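Local atomic coordinates of beta subunit of photoactivated adenylyl cyclase (Beggiatoa sp. PS, PDB entry 5M2A), a protein that senses blue light through a flavin-binding BLUF domain and probably couples it to cyclic AMP synthesis by its adenylyl cyclase domain. Residues 43-48 with 100-105; 47-52 with 119-124; 76-81 with 137-142. All coordinates share one frame; numbering follows the deposited sequence. Where two conformers were deposited one is given.

Contact 1 of 3, residues 43-48 with 100-105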
loop_
_atom_site.group_PDB
_atom_site.type_symbol
_atom_site.label_atom_id
_atom_site.label_comp_id
_atom_site.label_asym_id
_atom_site.label_seq_id
_atom_site.Cartn_x
_atom_site.Cartn_y
_atom_site.Cartn_z
ATOM N N LEU A 43 0.753 -20.155 24.372
ATOM C CA LEU A 43 1.890 -19.728 23.566
ATOM C C LEU A 43 2.196 -20.841 22.577
ATOM O O LEU A 43 2.548 -21.951 22.983
ATOM C CB LEU A 43 3.111 -19.423 24.437
ATOM C CG LEU A 43 4.408 -19.074 23.706
ATOM C CD1 LEU A 43 4.237 -17.778 22.915
ATOM C CD2 LEU A 43 5.565 -18.972 24.701
ATOM N N LEU A 44 2.032 -20.557 21.291
ATOM C CA LEU A 44 2.341 -21.498 20.226
ATOM C C LEU A 44 3.547 -20.998 19.441
ATOM O O LEU A 44 3.717 -19.794 19.239
ATOM C CB LEU A 44 1.157 -21.674 19.266
ATOM C CG LEU A 44 0.090 -22.729 19.558
ATOM C CD1 LEU A 44 -0.762 -22.293 20.711
ATOM C CD2 LEU A 44 -0.770 -22.961 18.327
ATOM N N TYR A 45 4.390 -21.923 18.996
ATOM C CA TYR A 45 5.438 -21.519 18.072
ATOM C C TYR A 45 5.520 -22.494 16.909
ATOM O O TYR A 45 5.261 -23.693 17.052
ATOM C CB TYR A 45 6.805 -21.334 18.752
ATOM C CG TYR A 45 7.353 -22.499 19.529
ATOM C CD1 TYR A 45 6.859 -22.813 20.789
ATOM C CD2 TYR A 45 8.411 -23.244 19.034
ATOM C CE1 TYR A 45 7.378 -23.861 21.515
ATOM C CE2 TYR A 45 8.940 -24.296 19.753
ATOM C CZ TYR A 45 8.421 -24.597 20.996
ATOM O OH TYR A 45 8.946 -25.643 21.718
ATOM N N LEU A 46 5.859 -21.943 15.745
ATOM C CA LEU A 46 5.820 -22.687 14.493
ATOM C C LEU A 46 6.738 -21.982 13.510
ATOM O O LEU A 46 6.473 -20.831 13.151
ATOM C CB LEU A 46 4.389 -22.759 13.942
ATOM C CG LEU A 46 4.178 -23.595 12.676
ATOM C CD1 LEU A 46 4.533 -25.056 12.928
ATOM C CD2 LEU A 46 2.750 -23.465 12.192
ATOM N N GLN A 47 7.810 -22.655 13.099
ATOM C CA GLN A 47 8.696 -22.171 12.037
ATOM C C GLN A 47 9.138 -20.730 12.296
ATOM O O GLN A 47 8.885 -19.815 11.506
ATOM C CB GLN A 47 8.012 -22.293 10.672
ATOM C CG GLN A 47 7.462 -23.676 10.382
ATOM C CD GLN A 47 8.553 -24.701 10.211
ATOM O OE1 GLN A 47 9.451 -24.531 9.385
ATOM N NE2 GLN A 47 8.494 -25.771 11.001
ATOM N N GLY A 48 9.793 -20.539 13.436
ATOM C CA GLY A 48 10.366 -19.248 13.755
ATOM C C GLY A 48 9.373 -18.162 14.087
ATOM O O GLY A 48 9.742 -16.985 14.097
ATOM N N ASN A 100 4.378 -26.572 21.157
ATOM C CA ASN A 100 5.361 -26.600 20.074
ATOM C C ASN A 100 4.712 -27.262 18.867
ATOM O O ASN A 100 4.721 -28.491 18.737
ATOM C CB ASN A 100 6.623 -27.344 20.491
ATOM C CG ASN A 100 7.675 -27.346 19.402
ATOM O OD1 ASN A 100 7.478 -26.760 18.336
ATOM N ND2 ASN A 100 8.808 -27.983 19.670
ATOM N N LEU A 101 4.157 -26.446 17.970
ATOM C CA LEU A 101 3.463 -26.995 16.816
ATOM C C LEU A 101 4.409 -27.681 15.836
ATOM O O LEU A 101 3.952 -28.506 15.040
ATOM C CB LEU A 101 2.671 -25.891 16.112
ATOM C CG LEU A 101 1.287 -26.327 15.611
ATOM C CD1 LEU A 101 0.461 -26.881 16.754
ATOM C CD2 LEU A 101 0.548 -25.180 14.931
ATOM N N ASN A 102 5.710 -27.373 15.881
ATOM C CA ASN A 102 6.658 -28.076 15.020
ATOM C C ASN A 102 6.688 -29.567 15.333
ATOM O O ASN A 102 6.786 -30.398 14.425
ATOM C CB ASN A 102 8.069 -27.495 15.163
ATOM C CG ASN A 102 8.124 -26.003 14.924
ATOM O OD1 ASN A 102 7.855 -25.519 13.820
ATOM N ND2 ASN A 102 8.508 -25.262 15.957
ATOM N N GLU A 103 6.614 -29.925 16.616
ATOM C CA GLU A 103 6.742 -31.318 17.029
ATOM C C GLU A 103 5.470 -32.129 16.829
ATOM O O GLU A 103 5.509 -33.352 16.995
ATOM C CB GLU A 103 7.165 -31.411 18.500
ATOM C CG GLU A 103 8.595 -30.976 18.770
ATOM C CD GLU A 103 9.611 -31.693 17.896
ATOM O OE1 GLU A 103 9.470 -32.917 17.682
ATOM O OE2 GLU A 103 10.554 -31.025 17.420
ATOM N N ASN A 104 4.352 -31.498 16.487
ATOM C CA ASN A 104 3.115 -32.237 16.283
ATOM C C ASN A 104 3.129 -32.864 14.895
ATOM O O ASN A 104 3.128 -32.153 13.884
ATOM C CB ASN A 104 1.904 -31.326 16.460
ATOM C CG ASN A 104 0.614 -32.105 16.629
ATOM O OD1 ASN A 104 0.453 -33.191 16.075
ATOM N ND2 ASN A 104 -0.317 -31.548 17.395
ATOM N N SER A 105 3.149 -34.194 14.848
ATOM C CA SER A 105 3.171 -34.939 13.598
ATOM C C SER A 105 1.866 -35.680 13.337
ATOM O O SER A 105 1.811 -36.511 12.422
ATOM C CB SER A 105 4.347 -35.920 13.594
ATOM O OG SER A 105 4.397 -36.660 14.802
#

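Contact 2 of 3, residues 47-52 with 119-124. With FMN (flavin mononucleotide), chain F.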
loop_
_atom_site.group_PDB
_atom_site.type_symbol
_atom_site.label_atom_id
_atom_site.label_comp_id
_atom_site.label_asym_id
_atom_site.label_seq_id
_atom_site.Cartn_x
_atom_site.Cartn_y
_atom_site.Cartn_z
ATOM N N GLN A 47 7.810 -22.655 13.099
ATOM C CA GLN A 47 8.696 -22.171 12.037
ATOM C C GLN A 47 9.138 -20.730 12.296
ATOM O O GLN A 47 8.885 -19.815 11.506
ATOM C CB GLN A 47 8.012 -22.293 10.672
ATOM C CG GLN A 47 7.462 -23.676 10.382
ATOM C CD GLN A 47 8.553 -24.701 10.211
ATOM O OE1 GLN A 47 9.451 -24.531 9.385
ATOM N NE2 GLN A 47 8.494 -25.771 11.001
ATOM N N GLY A 48 9.793 -20.539 13.436
ATOM C CA GLY A 48 10.366 -19.248 13.755
ATOM C C GLY A 48 9.373 -18.162 14.087
ATOM O O GLY A 48 9.742 -16.985 14.097
ATOM N N LEU A 49 8.118 -18.514 14.361
ATOM C CA LEU A 49 7.106 -17.539 14.735
ATOM C C LEU A 49 6.501 -17.916 16.081
ATOM O O LEU A 49 6.316 -19.097 16.376
ATOM C CB LEU A 49 6.011 -17.445 13.668
ATOM C CG LEU A 49 6.492 -16.893 12.320
ATOM C CD1 LEU A 49 5.357 -16.816 11.317
ATOM C CD2 LEU A 49 7.147 -15.534 12.500
ATOM N N PHE A 50 6.223 -16.904 16.899
ATOM C CA PHE A 50 5.475 -17.058 18.140
ATOM C C PHE A 50 4.045 -16.577 17.921
ATOM O O PHE A 50 3.810 -15.600 17.206
ATOM C CB PHE A 50 6.101 -16.246 19.278
ATOM C CG PHE A 50 7.282 -16.899 19.942
ATOM C CD1 PHE A 50 7.254 -18.233 20.298
ATOM C CD2 PHE A 50 8.419 -16.155 20.238
ATOM C CE1 PHE A 50 8.340 -18.823 20.926
ATOM C CE2 PHE A 50 9.507 -16.740 20.868
ATOM C CZ PHE A 50 9.466 -18.075 21.210
ATOM N N PHE A 51 3.095 -17.271 18.542
ATOM C CA PHE A 51 1.707 -16.835 18.626
ATOM C C PHE A 51 1.354 -16.853 20.100
ATOM O O PHE A 51 1.582 -17.865 20.762
ATOM C CB PHE A 51 0.745 -17.775 17.869
ATOM C CG PHE A 51 1.157 -18.086 16.454
ATOM C CD1 PHE A 51 2.271 -18.869 16.194
ATOM C CD2 PHE A 51 0.403 -17.640 15.386
ATOM C CE1 PHE A 51 2.644 -19.165 14.889
ATOM C CE2 PHE A 51 0.784 -17.942 14.084
ATOM C CZ PHE A 51 1.900 -18.707 13.844
ATOM N N GLN A 52 0.807 -15.765 20.627
ATOM C CA GLN A 52 0.410 -15.821 22.025
ATOM C C GLN A 52 -0.941 -15.163 22.240
ATOM O O GLN A 52 -1.241 -14.120 21.659
ATOM C CB GLN A 52 1.457 -15.187 22.954
ATOM C CG GLN A 52 1.233 -15.582 24.442
ATOM C CD GLN A 52 2.361 -15.143 25.357
ATOM O OE1 GLN A 52 3.080 -14.183 25.065
ATOM N NE2 GLN A 52 2.522 -15.843 26.473
ATOM N N ILE A 119 -0.705 -18.992 6.030
ATOM C CA ILE A 119 -1.426 -17.724 6.137
ATOM C C ILE A 119 -0.638 -16.722 6.971
ATOM O O ILE A 119 -0.628 -15.519 6.674
ATOM C CB ILE A 119 -2.842 -17.951 6.702
ATOM C CG1 ILE A 119 -3.681 -16.673 6.602
ATOM C CG2 ILE A 119 -2.796 -18.414 8.144
ATOM C CD1 ILE A 119 -4.112 -16.345 5.203
ATOM N N THR A 120 0.044 -17.193 8.016
ATOM C CA THR A 120 0.814 -16.278 8.851
ATOM C C THR A 120 2.009 -15.724 8.094
ATOM O O THR A 120 2.292 -14.525 8.165
ATOM C CB THR A 120 1.259 -16.974 10.137
ATOM O OG1 THR A 120 0.117 -17.516 10.803
ATOM C CG2 THR A 120 1.928 -15.974 11.066
ATOM N N GLN A 121 2.715 -16.577 7.358
ATOM C CA GLN A 121 3.847 -16.108 6.574
ATOM C C GLN A 121 3.400 -15.129 5.497
ATOM O O GLN A 121 4.075 -14.122 5.239
ATOM C CB GLN A 121 4.577 -17.306 5.970
ATOM C CG GLN A 121 5.383 -18.066 7.009
ATOM C CD GLN A 121 5.993 -19.353 6.482
ATOM O OE1 GLN A 121 5.629 -19.840 5.409
ATOM N NE2 GLN A 121 6.925 -19.912 7.241
ATOM N N SER A 122 2.259 -15.400 4.870
ATOM C CA SER A 122 1.684 -14.445 3.925
ATOM C C SER A 122 1.300 -13.143 4.619
ATOM O O SER A 122 1.544 -12.053 4.087
ATOM C CB SER A 122 0.473 -15.070 3.230
ATOM O OG SER A 122 -0.068 -14.204 2.253
ATOM N N HIS A 123 0.702 -13.241 5.808
ATOM C CA HIS A 123 0.335 -12.058 6.578
ATOM C C HIS A 123 1.541 -11.157 6.809
ATOM O O HIS A 123 1.462 -9.932 6.640
ATOM C CB HIS A 123 -0.279 -12.508 7.913
ATOM C CG HIS A 123 -0.928 -11.410 8.706
ATOM N ND1 HIS A 123 -0.213 -10.494 9.450
ATOM C CD2 HIS A 123 -2.232 -11.117 8.910
ATOM C CE1 HIS A 123 -1.050 -9.672 10.063
ATOM N NE2 HIS A 123 -2.283 -10.026 9.746
ATOM N N ARG A 124 2.682 -11.753 7.161
ATOM C CA ARG A 124 3.866 -10.960 7.463
ATOM C C ARG A 124 4.405 -10.265 6.223
ATOM O O ARG A 124 5.023 -9.204 6.336
ATOM C CB ARG A 124 4.952 -11.833 8.096
ATOM C CG ARG A 124 4.446 -12.662 9.277
ATOM C CD ARG A 124 5.122 -12.243 10.562
ATOM N NE ARG A 124 4.631 -10.963 11.051
ATOM C CZ ARG A 124 5.098 -10.365 12.141
ATOM N NH1 ARG A 124 4.602 -9.200 12.520
ATOM N NH2 ARG A 124 6.063 -10.936 12.852
HETATM N N1 FMN F . 6.331 -13.536 30.921
HETATM C C2 FMN F . 5.206 -13.698 31.706
HETATM O O2 FMN F . 5.241 -13.406 32.897
HETATM N N3 FMN F . 4.031 -14.173 31.159
HETATM C C4 FMN F . 3.982 -14.494 29.818
HETATM O O4 FMN F . 2.940 -14.922 29.323
HETATM C C4A FMN F . 5.108 -14.337 29.027
HETATM N N5 FMN F . 5.040 -14.665 27.695
HETATM C C5A FMN F . 6.146 -14.513 26.900
HETATM C C6 FMN F . 6.062 -14.846 25.559
HETATM C C7 FMN F . 7.172 -14.699 24.741
HETATM C C7M FMN F . 7.056 -15.070 23.293
HETATM C C8 FMN F . 8.367 -14.219 25.272
HETATM C C8M FMN F . 9.573 -14.054 24.399
HETATM C C9 FMN F . 8.450 -13.882 26.620
HETATM C C9A FMN F . 7.336 -14.028 27.437
HETATM N N10 FMN F . 7.409 -13.694 28.775
HETATM C C10 FMN F . 6.292 -13.853 29.577
HETATM C "C1'" FMN F . 8.713 -13.194 29.336
HETATM C "C2'" FMN F . 8.689 -11.740 29.789
HETATM O "O2'" FMN F . 9.025 -10.911 28.702
HETATM C "C3'" FMN F . 9.714 -11.560 30.900
HETATM O "O3'" FMN F . 10.934 -12.147 30.496
HETATM C "C4'" FMN F . 9.232 -12.232 32.182
HETATM O "O4'" FMN F . 7.996 -11.675 32.569
HETATM C "C5'" FMN F . 10.234 -12.055 33.316
HETATM O "O5'" FMN F . 10.402 -10.677 33.561
HETATM P P FMN F . 11.201 -10.165 34.859
HETATM O O1P FMN F . 10.267 -10.242 36.043
HETATM O O2P FMN F . 12.402 -11.056 35.092
HETATM O O3P FMN F . 11.647 -8.738 34.635
#

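Contact 3 of 3, residues 76-81 with 137-142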
loop_
_atom_site.group_PDB
_atom_site.type_symbol
_atom_site.label_atom_id
_atom_site.label_comp_id
_atom_site.label_asym_id
_atom_site.label_seq_id
_atom_site.Cartn_x
_atom_site.Cartn_y
_atom_site.Cartn_z
ATOM N N ASN A 76 9.754 -7.952 15.684
ATOM C CA ASN A 76 8.649 -7.727 14.747
ATOM C C ASN A 76 7.321 -8.145 15.373
ATOM O O ASN A 76 6.568 -8.961 14.835
ATOM C CB ASN A 76 8.888 -8.450 13.420
ATOM C CG ASN A 76 7.958 -7.969 12.312
ATOM O OD1 ASN A 76 7.701 -8.680 11.335
ATOM N ND2 ASN A 76 7.438 -6.757 12.468
ATOM N N ILE A 77 7.040 -7.574 16.537
ATOM C CA ILE A 77 5.839 -7.929 17.285
ATOM C C ILE A 77 4.650 -7.149 16.740
ATOM O O ILE A 77 4.700 -5.921 16.610
ATOM C CB ILE A 77 6.041 -7.661 18.783
ATOM C CG1 ILE A 77 7.242 -8.459 19.300
ATOM C CG2 ILE A 77 4.768 -8.000 19.555
ATOM C CD1 ILE A 77 7.754 -7.982 20.645
ATOM N N LEU A 78 3.572 -7.862 16.421
ATOM C CA LEU A 78 2.343 -7.236 15.948
ATOM C C LEU A 78 1.179 -7.814 16.735
ATOM O O LEU A 78 0.888 -9.012 16.639
ATOM C CB LEU A 78 2.145 -7.440 14.445
ATOM C CG LEU A 78 0.812 -6.924 13.895
ATOM C CD1 LEU A 78 0.677 -5.429 14.111
ATOM C CD2 LEU A 78 0.643 -7.265 12.421
ATOM N N CYS A 79 0.522 -6.966 17.517
ATOM C CA CYS A 79 -0.717 -7.358 18.170
ATOM C C CYS A 79 -1.843 -7.345 17.145
ATOM O O CYS A 79 -2.077 -6.327 16.483
ATOM C CB CYS A 79 -1.033 -6.421 19.333
ATOM S SG CYS A 79 -2.542 -6.868 20.223
ATOM N N LEU A 80 -2.541 -8.475 17.019
ATOM C CA LEU A 80 -3.535 -8.669 15.969
ATOM C C LEU A 80 -4.957 -8.390 16.415
ATOM O O LEU A 80 -5.799 -8.026 15.586
ATOM C CB LEU A 80 -3.480 -10.104 15.443
ATOM C CG LEU A 80 -2.202 -10.530 14.736
ATOM C CD1 LEU A 80 -2.341 -11.984 14.345
ATOM C CD2 LEU A 80 -1.953 -9.653 13.522
ATOM N N LYS A 81 -5.248 -8.555 17.696
ATOM C CA LYS A 81 -6.623 -8.451 18.141
ATOM C C LYS A 81 -6.616 -8.161 19.628
ATOM O O LYS A 81 -5.807 -8.720 20.373
ATOM C CB LYS A 81 -7.405 -9.738 17.838
ATOM C CG LYS A 81 -8.823 -9.757 18.400
ATOM C CD LYS A 81 -9.435 -11.150 18.341
ATOM C CE LYS A 81 -10.012 -11.467 16.973
ATOM N NZ LYS A 81 -10.551 -12.860 16.914
ATOM N N LEU A 137 -3.073 1.175 13.761
ATOM C CA LEU A 137 -4.451 0.899 14.167
ATOM C C LEU A 137 -4.635 -0.561 14.554
ATOM O O LEU A 137 -5.290 -0.871 15.556
ATOM C CB LEU A 137 -5.415 1.271 13.042
ATOM C CG LEU A 137 -5.568 2.771 12.814
ATOM C CD1 LEU A 137 -6.347 3.040 11.541
ATOM C CD2 LEU A 137 -6.244 3.439 14.017
ATOM N N ILE A 138 -4.064 -1.473 13.768
ATOM C CA ILE A 138 -4.180 -2.893 14.086
ATOM C C ILE A 138 -3.494 -3.199 15.407
ATOM O O ILE A 138 -4.016 -3.957 16.236
ATOM C CB ILE A 138 -3.605 -3.741 12.939
ATOM C CG1 ILE A 138 -4.491 -3.601 11.706
ATOM C CG2 ILE A 138 -3.502 -5.211 13.353
ATOM C CD1 ILE A 138 -3.892 -4.187 10.490
ATOM N N ASN A 139 -2.305 -2.625 15.622
ATOM C CA ASN A 139 -1.584 -2.846 16.868
ATOM C C ASN A 139 -2.388 -2.362 18.075
ATOM O O ASN A 139 -2.251 -2.923 19.168
ATOM C CB ASN A 139 -0.228 -2.145 16.804
ATOM C CG ASN A 139 0.781 -2.725 17.771
ATOM O OD1 ASN A 139 0.791 -3.927 18.034
ATOM N ND2 ASN A 139 1.645 -1.867 18.305
ATOM N N GLN A 140 -3.214 -1.336 17.890
ATOM C CA GLN A 140 -4.025 -0.787 18.967
ATOM C C GLN A 140 -5.347 -1.522 19.146
ATOM O O GLN A 140 -6.166 -1.099 19.967
ATOM C CB GLN A 140 -4.279 0.700 18.723
ATOM C CG GLN A 140 -3.020 1.549 18.786
ATOM C CD GLN A 140 -2.304 1.432 20.120
ATOM O OE1 GLN A 140 -2.935 1.372 21.179
ATOM N NE2 GLN A 140 -0.978 1.388 20.074
ATOM N N GLY A 141 -5.570 -2.604 18.405
ATOM C CA GLY A 141 -6.815 -3.341 18.495
ATOM C C GLY A 141 -7.979 -2.714 17.766
ATOM O O GLY A 141 -9.133 -3.014 18.087
ATOM N N ILE A 142 -7.711 -1.853 16.789
ATOM C CA ILE A 142 -8.736 -1.119 16.058
ATOM C C ILE A 142 -8.773 -1.644 14.630
ATOM O O ILE A 142 -7.741 -1.679 13.951
ATOM C CB ILE A 142 -8.456 0.392 16.068
ATOM C CG1 ILE A 142 -8.331 0.905 17.501
ATOM C CG2 ILE A 142 -9.543 1.133 15.314
ATOM C CD1 ILE A 142 -7.952 2.363 17.581
HETATM O O HOH W 1 -6.561 -5.191 15.725
#

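Contact 1 of 3, residues 43-48 with 100-105
The Tyr45 ring carries Asn100 over one face, CA lying 4.0 Å from the ring centroid in a CH-pi contact, while the Asn100 amide leans over the CE2 and CZ side with its plane 20° from that of the ring. Tyr45 CG sits between its backbone N and carbonyl carbon (chi1 56°), which swings the ring over Asn100. The Asn102 amide approaches obliquely, its ND2 3.7 Å from Tyr45 CD2. Strands 40-46 and 97-100 of the BLUF sheet run parallel here, and Leu101 N donates to Tyr45 O (3.1 Å). Asn102 OD1 takes Gln47 N at 3.0 Å, in the carbonyl plane on a lone pair, and a weak bond from Gln47 NE2; its ND2 turns back to Asn100 OD1 at 3.0 Å. Leu46 CD1 packs on Leu101 CB (3.8 Å), and Ile112 of the second subunit covers Leu44 and Leu101. With an alanine in place of Asn102, Gln47 N and NE2 would probably lose their shared acceptor, and the Asn100 amide is likely to turn more easily. One amide thus does two jobs: OD1 holds the turn at Gln47 across the contact, while ND2 braces Asn100 in its own segment.

Contact 2 of 3, residues 47-52 with 119-124
Leu49 and Phe51, on one face of the BLUF sheet, meet Thr120 on segment 119-124 of helix 110-129, which crosses strand 49-52 at 101°, the segment axes 11.1 Å apart at closest approach. The aliphatic part is small. Leu49 CD1 touches Thr120 CG2 at 3.5 Å, the two side chains sliding past each other in opposite directions, and Leu49 CD2 reaches the aliphatic CD of Arg124. Thr120 CG2 stands anti to its own backbone N, with OG1 beside that N (chi1 -55°), a rotation that presents both branches to the strand.

The aromatic contact is made at an edge: Thr120 OG1 lies in the plane of the Phe51 ring, 3.4 Å from CE2. The hydroxyl is hydrogen-bonded to Leu116 O within its own helix, so its polar need is met away from the ring. Arg124 likewise spends its charge elsewhere, in a salt bridge with Glu127 and a hydrogen bond to Asn76 O. Ile119 of the second subunit packs on Thr120, placing the contact at the dimer interface.

Flavin contacts belong to the alternate residues on the other sheet face. Phe50 lays one ring face over FMN C7M. Gln52, extended beyond CG and also bonded through OE1 to Tyr10 OH, donates NE2 to FMN N5 at 3.0 Å and, more weakly, to FMN O4.

Contact 3 of 3, residues 76-81 with 137-142
Asn139, in the last turn of helix 132-139, reaches the backbone of Cys79 on edge strand 77-83 of the BLUF sheet, and a Schellman motif at Gly141 ends the helix beside it. The close part centres on Cys79. In the conformer given, Cys79 N donates to Asn139 OD1 (3.1 Å, 156° at the hydrogen), in the carbonyl plane. There Asn139 CG is anti to its backbone N (chi1 -158°), which carries the amide out to the strand, where OD1 also lies 3.4 Å from Cys79 CB. A CA-H...O contact from Asn139 CA to Cys79 O runs beside this bond, and Ile138 CG2 sits 3.6 Å from the same carbonyl oxygen. Tyr65 of helix 58-69 touches both Cys79 and Asn139. A separate, lighter apolar touch joins Leu78 CD1 to Ile138 CG2 at 4.3 Å.

Toward Leu80 and Lys81 the fit is looser. These two residues form a classic beta bulge opposite Val9, and a water takes the place of direct polar contact. Leu126 of the second subunit packs on Ile138, while Lys81 NZ is bonded to Thr118 OG1 of that subunit. The water lies 2.9 Å from both Leu80 O and Ile138 O, within hydrogen-bonding reach of each.

Overall arrangement
All three contacts start from the BLUF sheet and lead into the chain that follows it. Contacts 1 and 2 share Gln47 and Gly48 at the turn between the neighbouring strands 40-46 and 49-55; their centres are about 11 Å apart. Contact 3, on strand 77-83, lies, centre to centre, about 14 Å from contact 2 and about 22 Å from contact 1. Along the chain the three strand segments come first, followed in the same order by 100-105, 119-124 and 137-142. Helices 110-129 and 132-139, consecutive in sequence, link contacts 2 and 3, where Arg124 NH2 meets Asn76 O. All three touch the second subunit, so the flavin-bearing sheet, the dimer interface and the path toward the cyclase domain adjoin, consistent with light-signal transmission.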